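Local coordinates for protein 6-phosphogluconate dehydrogenase, NAD-binding (Geobacter metallireducens, PDB 3PEF) that binds NADP(H) and reduces succinic semialdehyde to gamma-hydroxybutyrate as a member of the beta-hydroxyacid dehydrogenase family, at residues E83-G88 and V110-R115; G179-C184 and N213-L218; E263-A268 and E276-I281. The protein carries 2 engineered substitutions. All blocks are in the same frame, centred on the assembly; numbering follows the deposited sequence.

Contact 1. Residues E83-G88 and V110-R115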
loop_
_atom_site.group_PDB
_atom_site.type_symbol
_atom_site.label_atom_id
_atom_site.label_comp_id
_atom_site.label_asym_id
_atom_site.label_seq_id
_atom_site.Cartn_x
_atom_site.Cartn_y
_atom_site.Cartn_z
ATOM N N GLU A 83 30.327 -30.907 -4.768
ATOM C CA GLU A 83 31.006 -32.197 -4.635
ATOM C C GLU A 83 31.570 -32.710 -5.964
ATOM O O GLU A 83 32.461 -33.562 -5.986
ATOM C CB GLU A 83 30.057 -33.241 -4.042
ATOM C CG GLU A 83 29.715 -33.042 -2.569
ATOM C CD GLU A 83 29.012 -34.255 -1.955
ATOM O OE1 GLU A 83 28.967 -35.324 -2.605
ATOM O OE2 GLU A 83 28.510 -34.143 -0.816
ATOM N N GLY A 84 31.063 -32.187 -7.076
ATOM C CA GLY A 84 31.384 -32.751 -8.373
ATOM C C GLY A 84 32.105 -31.846 -9.359
ATOM O O GLY A 84 32.721 -32.333 -10.309
ATOM N N ILE A 85 32.021 -30.536 -9.159
ATOM C CA ILE A 85 32.614 -29.609 -10.121
ATOM C C ILE A 85 34.127 -29.467 -9.909
ATOM O O ILE A 85 34.641 -29.713 -8.815
ATOM C CB ILE A 85 31.929 -28.216 -10.076
ATOM C CG1 ILE A 85 32.215 -27.426 -11.359
ATOM C CG2 ILE A 85 32.344 -27.436 -8.824
ATOM C CD1 ILE A 85 30.968 -26.892 -12.066
ATOM N N GLY A 86 34.833 -29.068 -10.964
ATOM C CA GLY A 86 36.271 -28.875 -10.902
ATOM C C GLY A 86 36.924 -28.889 -12.274
ATOM O O GLY A 86 36.252 -29.077 -13.300
ATOM N N GLU A 87 38.237 -28.676 -12.296
ATOM C CA GLU A 87 39.002 -28.740 -13.535
ATOM C C GLU A 87 38.395 -27.876 -14.644
ATOM O O GLU A 87 38.441 -28.233 -15.826
ATOM C CB GLU A 87 39.110 -30.189 -14.009
ATOM C CG GLU A 87 39.518 -31.173 -12.924
ATOM C CD GLU A 87 39.478 -32.609 -13.412
ATOM O OE1 GLU A 87 38.562 -33.358 -13.002
ATOM O OE2 GLU A 87 40.356 -32.985 -14.218
ATOM N N GLY A 88 37.811 -26.752 -14.254
ATOM C CA GLY A 88 37.292 -25.786 -15.209
ATOM C C GLY A 88 35.921 -26.064 -15.789
ATOM O O GLY A 88 35.419 -25.272 -16.588
ATOM N N VAL A 110 33.947 -21.421 -7.898
ATOM C CA VAL A 110 35.294 -21.048 -8.313
ATOM C C VAL A 110 36.349 -21.605 -7.363
ATOM O O VAL A 110 37.467 -21.932 -7.776
ATOM C CB VAL A 110 35.436 -19.528 -8.429
ATOM C CG1 VAL A 110 36.906 -19.142 -8.533
ATOM C CG2 VAL A 110 34.640 -19.028 -9.636
ATOM N N ALA A 111 35.990 -21.732 -6.091
ATOM C CA ALA A 111 36.923 -22.260 -5.102
ATOM C C ALA A 111 37.204 -23.735 -5.362
ATOM O O ALA A 111 38.298 -24.219 -5.062
ATOM C CB ALA A 111 36.396 -22.046 -3.684
ATOM N N LYS A 112 36.224 -24.443 -5.932
ATOM C CA LYS A 112 36.409 -25.852 -6.282
ATOM C C LYS A 112 37.129 -26.027 -7.610
ATOM O O LYS A 112 37.332 -27.149 -8.062
ATOM C CB LYS A 112 35.077 -26.602 -6.345
ATOM C CG LYS A 112 34.403 -26.800 -5.003
ATOM C CD LYS A 112 35.224 -27.684 -4.077
ATOM C CE LYS A 112 34.565 -27.789 -2.706
ATOM N NZ LYS A 112 35.359 -28.624 -1.767
ATOM N N GLY A 113 37.510 -24.923 -8.241
ATOM C CA GLY A 113 38.220 -24.995 -9.507
ATOM C C GLY A 113 37.317 -25.062 -10.728
ATOM O O GLY A 113 37.777 -25.362 -11.826
ATOM N N GLY A 114 36.028 -24.793 -10.541
ATOM C CA GLY A 114 35.100 -24.723 -11.659
ATOM C C GLY A 114 34.838 -23.281 -12.074
ATOM O O GLY A 114 35.403 -22.350 -11.498
ATOM N N ARG A 115 33.984 -23.088 -13.073
ATOM C CA ARG A 115 33.639 -21.741 -13.527
ATOM C C ARG A 115 32.138 -21.506 -13.379
ATOM O O ARG A 115 31.350 -22.451 -13.457
ATOM C CB ARG A 115 34.109 -21.525 -14.970
ATOM C CG ARG A 115 35.658 -21.488 -15.103
ATOM C CD ARG A 115 36.119 -21.469 -16.560
ATOM N NE ARG A 115 35.519 -22.573 -17.307
ATOM C CZ ARG A 115 35.195 -22.520 -18.595
ATOM N NH1 ARG A 115 35.422 -21.416 -19.291
ATOM N NH2 ARG A 115 34.641 -23.573 -19.185
HETATM O O HOH W 1 39.711 -28.342 -9.488
#
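R115 leaves its backbone with CG opposite the carbonyl carbon, runs straight through chi2, then bends at chi3 (-53°), and this bend swings the guanidinium round to the carbonyl of G88. In the first segment, I85 has CG1 trans to its own N (chi1 -161°), so that CG1 lies over the backbone of G114 while CG2 rests on the first methylene of K112. The oxygen of G88 is gripped at the edge of the guanidinium, near its plane. R115 NE gives the main bond, 2.8 Å to G88 O with an angle of 154° at the hydrogen; NH2 adds a weak second one. That same NH2 also reaches E146 on helix 141-154 in a salt bridge, so the flat group is held between a loop carbonyl and a helix carboxylate. The amide of the same glycine, G88 N, donates to G113 O at 2.8 Å, and G88 is therefore tied to the 110-115 segment through both its amide and its carbonyl. The apolar part is modest: I85 CG2 lies 3.8 Å from K112 CB, and I85 CG1 packs against the bare CA of G114 at 4.0 Å. G86 CA leans on K112 O at 3.5 Å in a CA-H...O contact, and a water bridges K112 O to E87 N. The positive phi of G113 turns the chain out of helix 99-111, with G113 N bonded to V110 O. This is a Schellman motif: it ends helix 99-111 just before strand 115-122 of the Rossmann-type NADP-binding domain and packs on the loop between helix 81-84 and strand 90-93.

Contact 2. Residues G179-C184 and N213-L218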
loop_
_atom_site.group_PDB
_atom_site.type_symbol
_atom_site.label_atom_id
_atom_site.label_comp_id
_atom_site.label_asym_id
_atom_site.label_seq_id
_atom_site.Cartn_x
_atom_site.Cartn_y
_atom_site.Cartn_z
ATOM N N GLY A 179 5.016 -8.015 -12.287
ATOM C CA GLY A 179 4.114 -8.393 -11.212
ATOM C C GLY A 179 3.152 -7.270 -10.856
ATOM O O GLY A 179 1.951 -7.499 -10.700
ATOM N N GLY A 180 3.678 -6.054 -10.707
ATOM C CA GLY A 180 2.833 -4.905 -10.442
ATOM C C GLY A 180 1.852 -4.673 -11.573
ATOM O O GLY A 180 0.666 -4.396 -11.339
ATOM N N MET A 181 2.315 -4.788 -12.816
ATOM C CA MET A 181 1.377 -4.544 -13.908
ATOM C C MET A 181 0.274 -5.601 -14.007
ATOM O O MET A 181 -0.863 -5.257 -14.306
ATOM C CB MET A 181 2.047 -4.174 -15.252
ATOM C CG MET A 181 2.788 -5.241 -15.987
ATOM S SD MET A 181 3.839 -4.470 -17.279
ATOM C CE MET A 181 2.688 -4.346 -18.651
ATOM N N MET A 182 0.579 -6.862 -13.693
ATOM C CA MET A 182 -0.476 -7.879 -13.604
ATOM C C MET A 182 -1.499 -7.514 -12.513
ATOM O O MET A 182 -2.726 -7.570 -12.725
ATOM C CB MET A 182 0.116 -9.279 -13.366
ATOM C CG MET A 182 -0.931 -10.406 -13.250
ATOM S SD MET A 182 -1.940 -10.630 -14.745
ATOM C CE MET A 182 -0.698 -11.267 -15.864
ATOM N N ALA A 183 -0.997 -7.118 -11.350
ATOM C CA ALA A 183 -1.872 -6.729 -10.248
ATOM C C ALA A 183 -2.782 -5.566 -10.661
ATOM O O ALA A 183 -3.989 -5.584 -10.403
ATOM C CB ALA A 183 -1.053 -6.362 -9.016
ATOM N N CYS A 184 -2.208 -4.566 -11.323
ATOM C CA CYS A 184 -2.984 -3.405 -11.729
ATOM C C CYS A 184 -4.011 -3.781 -12.794
ATOM O O CYS A 184 -5.152 -3.351 -12.737
ATOM C CB CYS A 184 -2.060 -2.299 -12.247
ATOM S SG CYS A 184 -1.082 -1.572 -10.922
ATOM N N ASN A 213 0.031 -4.714 -24.858
ATOM C CA ASN A 213 1.223 -5.572 -24.796
ATOM C C ASN A 213 0.815 -7.027 -24.914
ATOM O O ASN A 213 -0.329 -7.366 -24.635
ATOM C CB ASN A 213 2.063 -5.319 -23.524
ATOM C CG ASN A 213 1.301 -5.629 -22.212
ATOM O OD1 ASN A 213 1.236 -6.783 -21.761
ATOM N ND2 ASN A 213 0.747 -4.594 -21.594
ATOM N N PRO A 214 1.743 -7.890 -25.351
ATOM C CA PRO A 214 1.457 -9.324 -25.492
ATOM C C PRO A 214 0.962 -9.970 -24.192
ATOM O O PRO A 214 0.055 -10.800 -24.254
ATOM C CB PRO A 214 2.810 -9.915 -25.909
ATOM C CG PRO A 214 3.534 -8.756 -26.555
ATOM C CD PRO A 214 3.120 -7.555 -25.752
ATOM N N MET A 215 1.520 -9.600 -23.041
ATOM C CA MET A 215 1.037 -10.169 -21.766
ATOM C C MET A 215 -0.452 -9.881 -21.518
ATOM O O MET A 215 -1.234 -10.809 -21.242
ATOM C CB MET A 215 1.874 -9.700 -20.573
ATOM C CG MET A 215 1.476 -10.388 -19.249
ATOM S SD MET A 215 2.410 -9.774 -17.819
ATOM C CE MET A 215 1.664 -8.162 -17.596
ATOM N N PHE A 216 -0.853 -8.614 -21.621
ATOM C CA PHE A 216 -2.253 -8.266 -21.384
ATOM C C PHE A 216 -3.111 -9.009 -22.397
ATOM O O PHE A 216 -4.196 -9.489 -22.077
ATOM C CB PHE A 216 -2.524 -6.753 -21.507
ATOM C CG PHE A 216 -2.098 -5.935 -20.304
ATOM C CD1 PHE A 216 -2.385 -4.569 -20.249
ATOM C CD2 PHE A 216 -1.401 -6.518 -19.237
ATOM C CE1 PHE A 216 -1.988 -3.787 -19.148
ATOM C CE2 PHE A 216 -1.010 -5.757 -18.127
ATOM C CZ PHE A 216 -1.310 -4.384 -18.085
ATOM N N ALA A 217 -2.624 -9.097 -23.626
ATOM C CA ALA A 217 -3.425 -9.685 -24.687
ATOM C C ALA A 217 -3.647 -11.175 -24.418
ATOM O O ALA A 217 -4.771 -11.667 -24.505
ATOM C CB ALA A 217 -2.765 -9.455 -26.053
ATOM N N LEU A 218 -2.572 -11.884 -24.087
ATOM C CA LEU A 218 -2.667 -13.306 -23.754
ATOM C C LEU A 218 -3.436 -13.562 -22.450
ATOM O O LEU A 218 -4.387 -14.344 -22.423
ATOM C CB LEU A 218 -1.271 -13.948 -23.668
ATOM C CG LEU A 218 -1.290 -15.398 -23.169
ATOM C CD1 LEU A 218 -1.983 -16.309 -24.194
ATOM C CD2 LEU A 218 0.115 -15.889 -22.860
#
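M181 and M215 meet obliquely between the two helices, M181 CG lying 3.5 Å from M215 CE. M215 reaches across almost fully extended, CG trans to its backbone N (chi1 -174°), and turns only at its last torsion, which presents the methyl to M181. M182 meets the same thioether at its sulfur: its chain folds at chi2 and chi3 and lays M182 CE 4.0 Å from M215 SD. Further along, the M181 and N213 side chains come from opposite directions, M181 CE 3.5 Å from N213 ND2, and M181 CE also touches the F216 ring at CE2, 4.0 Å away. The N213 amide in turn sits over one face of that ring, with ND2 offset toward its rim. N213 is fixed by two bonds: ND2 donates to M211 O, and N213 OD1 accepts from F216 N at 2.8 Å, with the donor well above the carbonyl plane. F216 also stacks on F185 of helix 166-194, while M211 of the second subunit packs on M181. The helix segments 179-184 and 214-218 run 40° apart with axes 11.3 Å from each other, a spacing filled by long methionine side chains. The arrangement is an asparagine N-cap opening helix 214-224 against the long helix 166-194 of the all-helical C-terminal domain.

Contact 3. Residues E263-A268 and E276-I281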
loop_
_atom_site.group_PDB
_atom_site.type_symbol
_atom_site.label_atom_id
_atom_site.label_comp_id
_atom_site.label_asym_id
_atom_site.label_seq_id
_atom_site.Cartn_x
_atom_site.Cartn_y
_atom_site.Cartn_z
ATOM N N GLU A 263 2.161 -8.203 -1.411
ATOM C CA GLU A 263 1.155 -8.632 -0.454
ATOM C C GLU A 263 -0.081 -9.240 -1.149
ATOM O O GLU A 263 -0.601 -10.256 -0.699
ATOM C CB GLU A 263 0.783 -7.502 0.505
ATOM C CG GLU A 263 2.006 -6.959 1.293
ATOM C CD GLU A 263 2.791 -8.063 2.020
ATOM O OE1 GLU A 263 2.175 -8.872 2.759
ATOM O OE2 GLU A 263 4.032 -8.122 1.861
ATOM N N LEU A 264 -0.535 -8.632 -2.244
ATOM C CA LEU A 264 -1.669 -9.183 -2.998
ATOM C C LEU A 264 -1.360 -10.583 -3.559
ATOM O O LEU A 264 -2.212 -11.475 -3.545
ATOM C CB LEU A 264 -2.102 -8.223 -4.119
ATOM C CG LEU A 264 -2.525 -6.820 -3.639
ATOM C CD1 LEU A 264 -2.558 -5.801 -4.777
ATOM C CD2 LEU A 264 -3.861 -6.869 -2.907
ATOM N N PHE A 265 -0.146 -10.791 -4.054
ATOM C CA PHE A 265 0.193 -12.136 -4.521
ATOM C C PHE A 265 0.222 -13.132 -3.369
ATOM O O PHE A 265 -0.173 -14.293 -3.536
ATOM C CB PHE A 265 1.476 -12.148 -5.347
ATOM C CG PHE A 265 1.243 -11.779 -6.788
ATOM C CD1 PHE A 265 1.537 -10.509 -7.252
ATOM C CD2 PHE A 265 0.670 -12.698 -7.668
ATOM C CE1 PHE A 265 1.309 -10.167 -8.586
ATOM C CE2 PHE A 265 0.426 -12.364 -9.002
ATOM C CZ PHE A 265 0.749 -11.092 -9.460
ATOM N N LYS A 266 0.660 -12.672 -2.199
ATOM C CA LYS A 266 0.610 -13.517 -1.002
ATOM C C LYS A 266 -0.824 -13.908 -0.694
ATOM O O LYS A 266 -1.095 -15.033 -0.252
ATOM C CB LYS A 266 1.212 -12.810 0.218
ATOM C CG LYS A 266 2.742 -12.712 0.249
ATOM C CD LYS A 266 3.201 -11.856 1.450
ATOM C CE LYS A 266 4.704 -11.597 1.421
ATOM N NZ LYS A 266 5.184 -10.761 2.596
ATOM N N GLY A 267 -1.740 -12.971 -0.910
ATOM C CA GLY A 267 -3.145 -13.234 -0.669
ATOM C C GLY A 267 -3.629 -14.334 -1.597
ATOM O O GLY A 267 -4.352 -15.253 -1.186
ATOM N N ALA A 268 -3.227 -14.245 -2.859
ATOM C CA ALA A 268 -3.562 -15.287 -3.814
ATOM C C ALA A 268 -2.989 -16.646 -3.405
ATOM O O ALA A 268 -3.645 -17.667 -3.592
ATOM C CB ALA A 268 -3.121 -14.906 -5.237
ATOM N N GLU A 276 -1.390 -22.325 -9.636
ATOM C CA GLU A 276 -2.002 -21.915 -10.902
ATOM C C GLU A 276 -1.162 -20.796 -11.537
ATOM O O GLU A 276 -0.148 -20.374 -10.959
ATOM C CB GLU A 276 -3.444 -21.462 -10.670
ATOM C CG GLU A 276 -4.321 -22.591 -10.105
ATOM C CD GLU A 276 -5.712 -22.122 -9.731
ATOM O OE1 GLU A 276 -5.960 -20.909 -9.831
ATOM O OE2 GLU A 276 -6.554 -22.963 -9.335
ATOM N N ASP A 277 -1.559 -20.323 -12.718
ATOM C CA ASP A 277 -0.837 -19.216 -13.343
ATOM C C ASP A 277 -0.864 -17.972 -12.469
ATOM O O ASP A 277 -1.822 -17.755 -11.724
ATOM C CB ASP A 277 -1.445 -18.854 -14.693
ATOM C CG ASP A 277 -0.525 -17.974 -15.508
ATOM O OD1 ASP A 277 0.616 -18.411 -15.779
ATOM O OD2 ASP A 277 -0.928 -16.844 -15.851
ATOM N N PHE A 278 0.162 -17.127 -12.581
ATOM C CA PHE A 278 0.177 -15.924 -11.757
ATOM C C PHE A 278 -1.004 -14.998 -12.068
ATOM O O PHE A 278 -1.402 -14.201 -11.229
ATOM C CB PHE A 278 1.530 -15.199 -11.803
ATOM C CG PHE A 278 1.784 -14.426 -13.067
ATOM C CD1 PHE A 278 1.852 -15.065 -14.287
ATOM C CD2 PHE A 278 1.998 -13.049 -13.017
ATOM C CE1 PHE A 278 2.105 -14.344 -15.451
ATOM C CE2 PHE A 278 2.260 -12.329 -14.169
ATOM C CZ PHE A 278 2.317 -12.980 -15.387
ATOM N N SER A 279 -1.599 -15.131 -13.248
ATOM C CA SER A 279 -2.800 -14.351 -13.547
ATOM C C SER A 279 -3.972 -14.753 -12.658
ATOM O O SER A 279 -4.977 -14.050 -12.617
ATOM C CB SER A 279 -3.199 -14.476 -15.021
ATOM O OG SER A 279 -3.266 -15.837 -15.404
ATOM N N ALA A 280 -3.845 -15.872 -11.943
ATOM C CA ALA A 280 -4.887 -16.272 -10.995
ATOM C C ALA A 280 -5.107 -15.256 -9.870
ATOM O O ALA A 280 -6.108 -15.319 -9.152
ATOM C CB ALA A 280 -4.612 -17.691 -10.423
ATOM N N ILE A 281 -4.176 -14.316 -9.707
ATOM C CA ILE A 281 -4.385 -13.250 -8.731
ATOM C C ILE A 281 -5.733 -12.564 -8.992
ATOM O O ILE A 281 -6.366 -12.037 -8.072
ATOM C CB ILE A 281 -3.213 -12.217 -8.713
ATOM C CG1 ILE A 281 -3.349 -11.280 -7.514
ATOM C CG2 ILE A 281 -3.120 -11.478 -10.037
ATOM C CD1 ILE A 281 -2.319 -10.144 -7.445
#
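This is a buried apolar contact in the helical C-terminal domain, where the chain, having left helix 256-270, doubles back through an Asx turn and a short 3-10 segment to lie against that same helix. I281 does most of the work. With CG1 trans to its backbone N (chi1 -170°) and chi2 also extended, it sends CD1 straight out over F265. I281 CD1 stands 3.6 Å from the centroid of the F265 ring and only 4° off the normal, a nearly axial CH-pi contact, and the two side chains cross at about a right angle. I281 CB and CG2 close on the CE2-CZ side of the same ring, while I281 CD1 also meets L264 CB at 3.8 Å. A268 CB packs against I281 CA at 4.1 Å. Around this core, C186 of helix 166-194 packs on I281, and M237 and L241 of helix 234-251 touch F265.

The turn itself is set by D277. D277 OD2 accepts from S279 N from above the carboxylate plane and from S279 OG on the anti lone pair at 2.6 Å, and it also pairs with K219; OD1 takes the amides of A231 and F232. At the aromatic edge, F265 CE2 lies 4.1 Å from F278 CB and 3.4 Å from F278 O, the oxygen sitting near the plane of the ring.

Along the chain the three contacts come in series. Contact 1 lies in the N-terminal nucleotide-binding domain, at the start of strand 115-122 of the sheet; contacts 2 and 3 belong to the helical C-terminal domain, on the opposite side of the chain's centre. Their centres lie about 41 Å and 39 Å from that of contact 1. Contacts 2 and 3 are neighbours, centres about 13 Å apart, and share one core: M182 CE touches F278 CZ at 3.5 Å, and G179 O meets F265 CE1. The side chain of F278 is about 7 Å from the bound NADP, which is consistent with this core lying behind the cofactor cleft, whereas contact 1 is remote from the annotated sites.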